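Putative 2,5-diketo-D-gluconic acid reductase B (Sinorhizobium meliloti, PDB 3UP8) probably catalyses the NADPH-dependent reduction of small keto compounds such as methylglyoxal, as a TIM-barrel member of the aldo/keto reductase family. Local coordinates at residues 178-183 against 204-209; 183-188 against 236-241. One frame throughout, in Å; residues are numbered along the deposited sequence.

Contact 1: 178-183 against 204-209; sequences TNQVEY and TSYYAM
Gln180 pairs with Thr204, Val181 with Ser205 and Glu182 with Tyr206 where two neighbouring parallel strands of the TIM barrel run side by side, their short axes 4.7 Å apart and inclined by 23°. Helix 190-199 connects them, which makes this one beta-alpha-beta unit of the eight-stranded barrel.

The backbone bonds alternate between the strands as a parallel sheet requires: Thr204 N gives to Asn179 O, Val181 N to Thr204 O, Tyr206 N to Val181 O, and Tyr183 N to Tyr206 O. The last carries the pairing one residue past the end of strand 176-182 and is the straightest of the four.

On the face that bears Gln180, Thr204 and Tyr206, the threonine and the tyrosine carry most of the packing. With chi1 at 66°, Tyr206 CG sits between the backbone N and the carbonyl carbon, and the ring is folded back over the neighbouring strand. One ring face lies on the peptide between Val181 and Glu182, with Glu182 N 3.3 Å from Tyr206 CE2 and offset toward the rim. Gln180 CG meets the edge of the same ring, and Glu182 CB approaches Tyr206 CE1 at 3.7 Å. Tyr206 OH bonds to Asn159 OD1, which gives the outer end of the ring a polar partner. The extended chain of Gln180 passes the methyl CG2 of Thr204.

Side-chain hydroxyls add polar links at both ends. Thr178 OG1 and Thr204 OG1 are hydrogen-bonded at 2.9 Å, and Ser202 OG also bonds to the former. At the far end, on the sheet's other face, Ser205 OG donates to Tyr183 O over 2.8 Å, tilted 19° from the carbonyl plane.

Contact 2: 183-188 against 236-241; sequences YHPYLD and LRWLVQ
Leu239 and Trp238, consecutive residues of helix 231-240, both come over the same face of the Tyr183 ring, the indole obliquely and with its CZ3 toward that face. The leucine makes a CH-pi contact: its CD2 stands 3.9 Å from the centroid of the Tyr183 ring and 28° off the ring normal. Within the ring, CD2 of Tyr183 is the nearest atom to that methyl, at 3.5 Å from Leu239 CD2. The two side chains run past each other in opposite directions, and the other leucine methyl, CD1, lies near the carbonyl oxygen of Tyr183.

The indole approaches across the tyrosine, the two side chains being roughly perpendicular. The six-membered ring of Trp238 and the ring of Tyr183 have centroids 5.3 Å apart and planes 56° apart, an oblique pairing. The outer corner of the indole does the touching: Trp238 CH2 is 3.8 Å from Tyr183 CE1 and 3.7 Å from Tyr183 OH. That hydroxyl is hydrogen-bonded to Gln242 OE1, which links the phenol to a residue close in sequence to Trp238.

Trp238 CB already points at the loop, and with CG anti to the backbone N (chi1 172°) the indole continues to it. Trp238 CZ3 meets the peptide joining His184 to Pro185, 3.6 Å from Pro185 N, while Pro185 CG slides alongside Trp238 CE3 at 4.1 Å. Val276 of helix 270-277 touches both Pro185 and Trp238.

The loop is shaped by a type I beta turn from His184 to Leu187, with Leu187 N bonded to His184 O. This is van der Waals packing, largely of aromatic and aliphatic groups, that joins the strand-to-helix loop after strand 176-182 to helix 231-240, one of the outer helices of the TIM barrel.

Tyr183 belongs to both contacts, whose centres lie about 9 Å apart: its backbone serves the first and its ring the second. The two also touch directly: Ala208 CB is 3.5 Å from Leu239 CD1, and Tyr207 O is 3.2 Å from His184 CD2. Contact 1 is the one near the predicted active-site residues. Measured between nearest side-chain atoms, Gln180 is about 3 Å from Lys95 and about 4 Å from Tyr70, and the side chain of Tyr206 comes within about 3 Å of a bound acetate ion, probably from the crystallisation liquor. Contact 2 lies away from these sites.

Contact 1: 178-183 against 204-209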
ATOM      1  N   THR A 178       7.006   6.026  -2.543  1.00 12.99           N
ATOM      2  CA  THR A 178       5.552   5.979  -2.531  1.00 12.85           C
ATOM      3  C   THR A 178       5.017   6.721  -1.319  1.00 13.01           C
ATOM      4  O   THR A 178       5.726   6.909  -0.325  1.00 12.94           O
ATOM      5  CB  THR A 178       5.012   4.489  -2.533  1.00 13.18           C
ATOM      6  OG1 THR A 178       3.640   4.452  -2.959  1.00 13.94           O
ATOM      7  CG2 THR A 178       5.104   3.850  -1.141  1.00 12.54           C
ATOM      8  N   ASN A 179       3.769   7.160  -1.429  1.00 12.69           N
ATOM      9  CA  ASN A 179       2.972   7.594  -0.285  1.00 13.20           C
ATOM     10  C   ASN A 179       1.749   6.668  -0.201  1.00 13.46           C
ATOM     11  O   ASN A 179       0.904   6.635  -1.110  1.00 13.44           O
ATOM     12  CB  ASN A 179       2.552   9.070  -0.430  1.00 12.88           C
ATOM     13  CG  ASN A 179       1.822   9.605   0.807  1.00 13.85           C
ATOM     14  OD1 ASN A 179       1.904   9.034   1.898  1.00 13.17           O
ATOM     15  ND2 ASN A 179       1.096  10.698   0.631  1.00 14.13           N
ATOM     16  N   GLN A 180       1.685   5.901   0.878  1.00 12.66           N
ATOM     17  CA  GLN A 180       0.599   4.984   1.087  1.00 12.86           C
ATOM     18  C   GLN A 180      -0.509   5.706   1.836  1.00 12.75           C
ATOM     19  O   GLN A 180      -0.312   6.203   2.951  1.00 12.39           O
ATOM     20  CB  GLN A 180       1.050   3.724   1.842  1.00 12.19           C
ATOM     21  CG  GLN A 180      -0.108   2.752   2.064  1.00 12.49           C
ATOM     22  CD  GLN A 180       0.306   1.410   2.644  1.00 13.07           C
ATOM     23  OE1 GLN A 180       1.317   0.814   2.240  1.00 13.64           O
ATOM     24  NE2 GLN A 180      -0.500   0.906   3.578  1.00 11.53           N
ATOM     25  N   VAL A 181      -1.666   5.782   1.187  1.00 13.01           N
ATOM     26  CA  VAL A 181      -2.812   6.529   1.691  1.00 12.95           C
ATOM     27  C   VAL A 181      -4.116   5.767   1.440  1.00 14.10           C
ATOM     28  O   VAL A 181      -4.179   4.883   0.582  1.00 13.00           O
ATOM     29  CB  VAL A 181      -2.939   7.910   1.008  1.00 13.60           C
ATOM     30  CG1 VAL A 181      -1.713   8.801   1.321  1.00 13.17           C
ATOM     31  CG2 VAL A 181      -3.151   7.771  -0.511  1.00 13.43           C
ATOM     32  N   GLU A 182      -5.140   6.112   2.221  1.00 13.70           N
ATOM     33  CA  GLU A 182      -6.506   5.628   1.985  1.00 14.37           C
ATOM     34  C   GLU A 182      -6.956   6.123   0.619  1.00 13.94           C
ATOM     35  O   GLU A 182      -6.859   7.302   0.335  1.00 14.15           O
ATOM     36  CB  GLU A 182      -7.441   6.196   3.049  1.00 13.56           C
ATOM     37  CG  GLU A 182      -8.865   5.735   2.909  1.00 15.73           C
ATOM     38  CD  GLU A 182      -9.760   6.261   4.005  1.00 16.78           C
ATOM     39  OE1 GLU A 182      -9.250   6.645   5.074  1.00 17.26           O
ATOM     40  OE2 GLU A 182     -10.985   6.282   3.784  1.00 18.53           O
ATOM     41  N   TYR A 183      -7.422   5.218  -0.235  1.00 14.76           N
ATOM     42  CA  TYR A 183      -7.886   5.623  -1.563  1.00 15.13           C
ATOM     43  C   TYR A 183      -8.905   4.602  -2.067  1.00 15.95           C
ATOM     44  O   TYR A 183      -8.625   3.407  -2.142  1.00 15.47           O
ATOM     45  CB  TYR A 183      -6.704   5.766  -2.530  1.00 15.15           C
ATOM     46  CG  TYR A 183      -7.020   6.461  -3.844  1.00 15.56           C
ATOM     47  CD1 TYR A 183      -8.068   7.377  -3.953  1.00 14.96           C
ATOM     48  CD2 TYR A 183      -6.250   6.198  -4.985  1.00 17.48           C
ATOM     49  CE1 TYR A 183      -8.351   8.015  -5.179  1.00 17.10           C
ATOM     50  CE2 TYR A 183      -6.514   6.833  -6.205  1.00 16.86           C
ATOM     51  CZ  TYR A 183      -7.556   7.735  -6.289  1.00 17.44           C
ATOM     52  OH  TYR A 183      -7.793   8.332  -7.510  1.00 20.58           O
ATOM     53  N   THR A 204       0.245   4.370  -2.986  1.00 15.70           N
ATOM     54  CA  THR A 204      -0.255   3.066  -2.627  1.00 15.46           C
ATOM     55  C   THR A 204      -1.588   3.188  -1.887  1.00 15.47           C
ATOM     56  O   THR A 204      -1.669   3.840  -0.856  1.00 15.16           O
ATOM     57  CB  THR A 204       0.748   2.271  -1.800  1.00 15.34           C
ATOM     58  OG1 THR A 204       1.951   2.116  -2.559  1.00 14.61           O
ATOM     59  CG2 THR A 204       0.175   0.874  -1.475  1.00 14.69           C
ATOM     60  N   SER A 205      -2.614   2.535  -2.428  1.00 15.13           N
ATOM     61  CA  SER A 205      -3.971   2.591  -1.880  1.00 15.28           C
ATOM     62  C   SER A 205      -4.236   1.529  -0.817  1.00 15.18           C
ATOM     63  O   SER A 205      -3.926   0.351  -1.025  1.00 14.89           O
ATOM     64  CB  SER A 205      -4.985   2.401  -3.017  1.00 15.73           C
ATOM     65  OG  SER A 205      -6.252   2.033  -2.493  1.00 17.15           O
ATOM     66  N   TYR A 206      -4.816   1.951   0.310  1.00 14.30           N
ATOM     67  CA  TYR A 206      -5.477   1.023   1.229  1.00 15.08           C
ATOM     68  C   TYR A 206      -6.965   1.379   1.369  1.00 15.47           C
ATOM     69  O   TYR A 206      -7.383   2.496   1.020  1.00 15.07           O
ATOM     70  CB  TYR A 206      -4.773   0.902   2.599  1.00 14.43           C
ATOM     71  CG  TYR A 206      -4.775   2.141   3.488  1.00 14.38           C
ATOM     72  CD1 TYR A 206      -5.887   2.465   4.265  1.00 14.44           C
ATOM     73  CD2 TYR A 206      -3.648   2.960   3.578  1.00 13.72           C
ATOM     74  CE1 TYR A 206      -5.889   3.591   5.096  1.00 15.88           C
ATOM     75  CE2 TYR A 206      -3.638   4.090   4.409  1.00 16.46           C
ATOM     76  CZ  TYR A 206      -4.764   4.390   5.166  1.00 14.38           C
ATOM     77  OH  TYR A 206      -4.781   5.487   5.996  1.00 15.10           O
ATOM     78  N   TYR A 207      -7.741   0.415   1.868  1.00 15.98           N
ATOM     79  CA  TYR A 207      -9.205   0.532   2.054  1.00 17.03           C
ATOM     80  C   TYR A 207      -9.965   0.692   0.735  1.00 17.57           C
ATOM     81  O   TYR A 207     -10.951   1.428   0.663  1.00 17.47           O
ATOM     82  CB  TYR A 207      -9.582   1.678   3.013  1.00 16.92           C
ATOM     83  CG  TYR A 207     -10.042   1.213   4.378  1.00 18.52           C
ATOM     84  CD1 TYR A 207      -9.526   1.789   5.535  1.00 20.42           C
ATOM     85  CD2 TYR A 207     -11.006   0.204   4.513  1.00 20.68           C
ATOM     86  CE1 TYR A 207      -9.947   1.368   6.796  1.00 20.98           C
ATOM     87  CE2 TYR A 207     -11.431  -0.228   5.770  1.00 21.48           C
ATOM     88  CZ  TYR A 207     -10.886   0.366   6.911  1.00 22.79           C
ATOM     89  OH  TYR A 207     -11.265  -0.050   8.162  1.00 20.96           O
ATOM     90  N   ALA A 208      -9.494   0.008  -0.300  1.00 18.43           N
ATOM     91  CA  ALA A 208     -10.161  -0.004  -1.612  1.00 19.87           C
ATOM     92  C   ALA A 208     -11.678  -0.268  -1.522  1.00 20.78           C
ATOM     93  O   ALA A 208     -12.448   0.303  -2.287  1.00 21.53           O
ATOM     94  CB  ALA A 208      -9.506  -1.026  -2.519  1.00 19.10           C
HETATM   95  N   MSE A 209     -12.086  -1.129  -0.591  1.00 21.86           N
HETATM   96  CA  MSE A 209     -13.501  -1.532  -0.436  1.00 23.70           C
HETATM   97  C   MSE A 209     -14.348  -0.521   0.353  1.00 23.71           C
HETATM   98  O   MSE A 209     -15.562  -0.705   0.507  1.00 23.13           O
HETATM   99  CB  MSE A 209     -13.599  -2.903   0.252  1.00 23.91           C
HETATM  100  CG  MSE A 209     -12.938  -4.058  -0.468  1.00 28.17           C
HETATM  101 SE   MSE A 209     -13.674  -4.304  -2.251  1.00 38.80          SE
HETATM  102  CE  MSE A 209     -12.332  -3.432  -3.319  1.00 31.48           C
TER

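Contact 2: 183-188 against 236-241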
ATOM      1  N   TYR A 183      -7.422   5.218  -0.235  1.00 14.76           N
ATOM      2  CA  TYR A 183      -7.886   5.623  -1.563  1.00 15.13           C
ATOM      3  C   TYR A 183      -8.905   4.602  -2.067  1.00 15.95           C
ATOM      4  O   TYR A 183      -8.625   3.407  -2.142  1.00 15.47           O
ATOM      5  CB  TYR A 183      -6.704   5.766  -2.530  1.00 15.15           C
ATOM      6  CG  TYR A 183      -7.020   6.461  -3.844  1.00 15.56           C
ATOM      7  CD1 TYR A 183      -8.068   7.377  -3.953  1.00 14.96           C
ATOM      8  CD2 TYR A 183      -6.250   6.198  -4.985  1.00 17.48           C
ATOM      9  CE1 TYR A 183      -8.351   8.015  -5.179  1.00 17.10           C
ATOM     10  CE2 TYR A 183      -6.514   6.833  -6.205  1.00 16.86           C
ATOM     11  CZ  TYR A 183      -7.556   7.735  -6.289  1.00 17.44           C
ATOM     12  OH  TYR A 183      -7.793   8.332  -7.510  1.00 20.58           O
ATOM     13  N   HIS A 184     -10.097   5.107  -2.371  1.00 16.76           N
ATOM     14  CA  HIS A 184     -11.232   4.307  -2.827  1.00 17.37           C
ATOM     15  C   HIS A 184     -12.174   5.301  -3.511  1.00 17.69           C
ATOM     16  O   HIS A 184     -11.941   6.509  -3.449  1.00 16.97           O
ATOM     17  CB  HIS A 184     -11.917   3.610  -1.646  1.00 17.30           C
ATOM     18  CG  HIS A 184     -12.190   4.515  -0.483  1.00 18.30           C
ATOM     19  ND1 HIS A 184     -13.194   5.465  -0.490  1.00 18.04           N
ATOM     20  CD2 HIS A 184     -11.596   4.608   0.732  1.00 18.80           C
ATOM     21  CE1 HIS A 184     -13.188   6.117   0.659  1.00 19.03           C
ATOM     22  NE2 HIS A 184     -12.231   5.614   1.421  1.00 17.95           N
ATOM     23  N   PRO A 185     -13.232   4.808  -4.177  1.00 18.28           N
ATOM     24  CA  PRO A 185     -14.069   5.739  -4.958  1.00 18.48           C
ATOM     25  C   PRO A 185     -14.681   6.914  -4.164  1.00 18.79           C
ATOM     26  O   PRO A 185     -14.960   7.970  -4.749  1.00 18.91           O
ATOM     27  CB  PRO A 185     -15.161   4.826  -5.510  1.00 18.76           C
ATOM     28  CG  PRO A 185     -14.480   3.474  -5.626  1.00 18.73           C
ATOM     29  CD  PRO A 185     -13.612   3.399  -4.399  1.00 17.83           C
ATOM     30  N   TYR A 186     -14.862   6.749  -2.851  1.00 18.77           N
ATOM     31  CA  TYR A 186     -15.512   7.789  -2.028  1.00 19.02           C
ATOM     32  C   TYR A 186     -14.576   8.869  -1.479  1.00 18.82           C
ATOM     33  O   TYR A 186     -15.034   9.859  -0.889  1.00 17.99           O
ATOM     34  CB  TYR A 186     -16.360   7.134  -0.927  1.00 19.26           C
ATOM     35  CG  TYR A 186     -17.209   6.032  -1.509  1.00 21.08           C
ATOM     36  CD1 TYR A 186     -18.327   6.323  -2.306  1.00 21.62           C
ATOM     37  CD2 TYR A 186     -16.869   4.697  -1.305  1.00 22.01           C
ATOM     38  CE1 TYR A 186     -19.089   5.288  -2.873  1.00 23.30           C
ATOM     39  CE2 TYR A 186     -17.601   3.679  -1.860  1.00 23.07           C
ATOM     40  CZ  TYR A 186     -18.708   3.968  -2.635  1.00 23.32           C
ATOM     41  OH  TYR A 186     -19.405   2.916  -3.152  1.00 25.36           O
ATOM     42  N   LEU A 187     -13.268   8.691  -1.679  1.00 18.74           N
ATOM     43  CA  LEU A 187     -12.299   9.688  -1.218  1.00 18.61           C
ATOM     44  C   LEU A 187     -11.461  10.206  -2.374  1.00 19.18           C
ATOM     45  O   LEU A 187     -10.641   9.473  -2.924  1.00 18.65           O
ATOM     46  CB  LEU A 187     -11.403   9.118  -0.112  1.00 18.53           C
ATOM     47  CG  LEU A 187     -10.333  10.062   0.455  1.00 18.76           C
ATOM     48  CD1 LEU A 187     -10.972  11.333   1.062  1.00 16.72           C
ATOM     49  CD2 LEU A 187      -9.516   9.309   1.504  1.00 18.07           C
ATOM     50  N   ASP A 188     -11.669  11.475  -2.720  1.00 19.88           N
ATOM     51  CA  ASP A 188     -10.894  12.143  -3.771  1.00 20.90           C
ATOM     52  C   ASP A 188      -9.416  12.279  -3.374  1.00 20.30           C
ATOM     53  O   ASP A 188      -9.105  12.718  -2.260  1.00 20.09           O
ATOM     54  CB  ASP A 188     -11.465  13.534  -4.058  1.00 21.81           C
ATOM     55  CG  ASP A 188     -10.659  14.293  -5.108  1.00 25.52           C
ATOM     56  OD1 ASP A 188     -10.266  13.694  -6.134  1.00 28.88           O
ATOM     57  OD2 ASP A 188     -10.408  15.494  -4.903  1.00 32.08           O
ATOM     58  N   LEU A 236     -11.190  -2.138  -7.377  1.00 20.95           N
ATOM     59  CA  LEU A 236      -9.777  -2.514  -7.517  1.00 20.82           C
ATOM     60  C   LEU A 236      -9.228  -2.172  -8.894  1.00 20.62           C
ATOM     61  O   LEU A 236      -8.126  -1.649  -9.019  1.00 20.48           O
ATOM     62  CB  LEU A 236      -9.588  -4.007  -7.264  1.00 20.81           C
ATOM     63  CG  LEU A 236      -9.778  -4.526  -5.838  1.00 21.07           C
ATOM     64  CD1 LEU A 236      -9.887  -6.050  -5.841  1.00 20.45           C
ATOM     65  CD2 LEU A 236      -8.668  -4.069  -4.898  1.00 21.43           C
ATOM     66  N   ARG A 237     -10.001  -2.469  -9.933  1.00 20.30           N
ATOM     67  CA  ARG A 237      -9.586  -2.138 -11.285  1.00 19.98           C
ATOM     68  C   ARG A 237      -9.487  -0.632 -11.487  1.00 19.60           C
ATOM     69  O   ARG A 237      -8.553  -0.162 -12.120  1.00 19.52           O
ATOM     70  CB  ARG A 237     -10.511  -2.788 -12.330  1.00 20.10           C
ATOM     71  CG  ARG A 237     -10.150  -2.480 -13.780  1.00 19.85           C
ATOM     72  CD  ARG A 237      -8.851  -3.188 -14.211  1.00 19.70           C
ATOM     73  NE  ARG A 237      -8.142  -2.448 -15.253  1.00 21.24           N
ATOM     74  CZ  ARG A 237      -7.015  -2.859 -15.837  1.00 23.43           C
ATOM     75  NH1 ARG A 237      -6.466  -4.026 -15.502  1.00 21.48           N
ATOM     76  NH2 ARG A 237      -6.443  -2.109 -16.777  1.00 23.23           N
ATOM     77  N   TRP A 238     -10.434   0.127 -10.933  1.00 19.52           N
ATOM     78  CA  TRP A 238     -10.438   1.579 -11.094  1.00 19.60           C
ATOM     79  C   TRP A 238      -9.155   2.186 -10.511  1.00 19.72           C
ATOM     80  O   TRP A 238      -8.604   3.159 -11.051  1.00 20.07           O
ATOM     81  CB  TRP A 238     -11.665   2.190 -10.410  1.00 19.61           C
ATOM     82  CG  TRP A 238     -11.642   3.692 -10.360  1.00 19.71           C
ATOM     83  CD1 TRP A 238     -11.870   4.550 -11.405  1.00 22.27           C
ATOM     84  CD2 TRP A 238     -11.408   4.522  -9.205  1.00 19.06           C
ATOM     85  NE1 TRP A 238     -11.765   5.859 -10.978  1.00 21.85           N
ATOM     86  CE2 TRP A 238     -11.494   5.867  -9.632  1.00 20.42           C
ATOM     87  CE3 TRP A 238     -11.132   4.255  -7.854  1.00 20.87           C
ATOM     88  CZ2 TRP A 238     -11.321   6.954  -8.752  1.00 20.79           C
ATOM     89  CZ3 TRP A 238     -10.953   5.345  -6.972  1.00 19.67           C
ATOM     90  CH2 TRP A 238     -11.049   6.671  -7.432  1.00 19.12           C
ATOM     91  N   LEU A 239      -8.696   1.611  -9.401  1.00 19.28           N
ATOM     92  CA  LEU A 239      -7.423   2.023  -8.796  1.00 19.46           C
ATOM     93  C   LEU A 239      -6.226   1.644  -9.667  1.00 20.09           C
ATOM     94  O   LEU A 239      -5.419   2.488 -10.050  1.00 20.10           O
ATOM     95  CB  LEU A 239      -7.298   1.405  -7.393  1.00 19.27           C
ATOM     96  CG  LEU A 239      -8.352   1.918  -6.396  1.00 16.66           C
ATOM     97  CD1 LEU A 239      -8.422   1.023  -5.167  1.00 16.55           C
ATOM     98  CD2 LEU A 239      -8.045   3.349  -5.990  1.00 17.52           C
ATOM     99  N   VAL A 240      -6.152   0.362 -10.011  1.00 20.70           N
ATOM    100  CA  VAL A 240      -4.980  -0.219 -10.642  1.00 21.56           C
ATOM    101  C   VAL A 240      -4.824   0.277 -12.085  1.00 21.66           C
ATOM    102  O   VAL A 240      -3.716   0.302 -12.629  1.00 21.32           O
ATOM    103  CB  VAL A 240      -5.036  -1.761 -10.477  1.00 22.08           C
ATOM    104  CG1 VAL A 240      -5.446  -2.485 -11.770  1.00 20.73           C
ATOM    105  CG2 VAL A 240      -3.752  -2.277  -9.892  1.00 23.36           C
ATOM    106  N   GLN A 241      -5.936   0.716 -12.677  1.00 21.44           N
ATOM    107  CA  GLN A 241      -5.937   1.299 -14.022  1.00 21.54           C
ATOM    108  C   GLN A 241      -5.427   2.743 -14.036  1.00 21.47           C
ATOM    109  O   GLN A 241      -5.061   3.266 -15.087  1.00 21.83           O
ATOM    110  CB  GLN A 241      -7.351   1.227 -14.633  1.00 21.89           C
ATOM    111  CG  GLN A 241      -7.431   1.563 -16.127  1.00 20.59           C
ATOM    112  CD  GLN A 241      -8.734   1.082 -16.756  1.00 20.98           C
ATOM    113  OE1 GLN A 241      -9.163  -0.061 -16.550  1.00 21.25           O
ATOM    114  NE2 GLN A 241      -9.360   1.946 -17.529  1.00 21.69           N
TER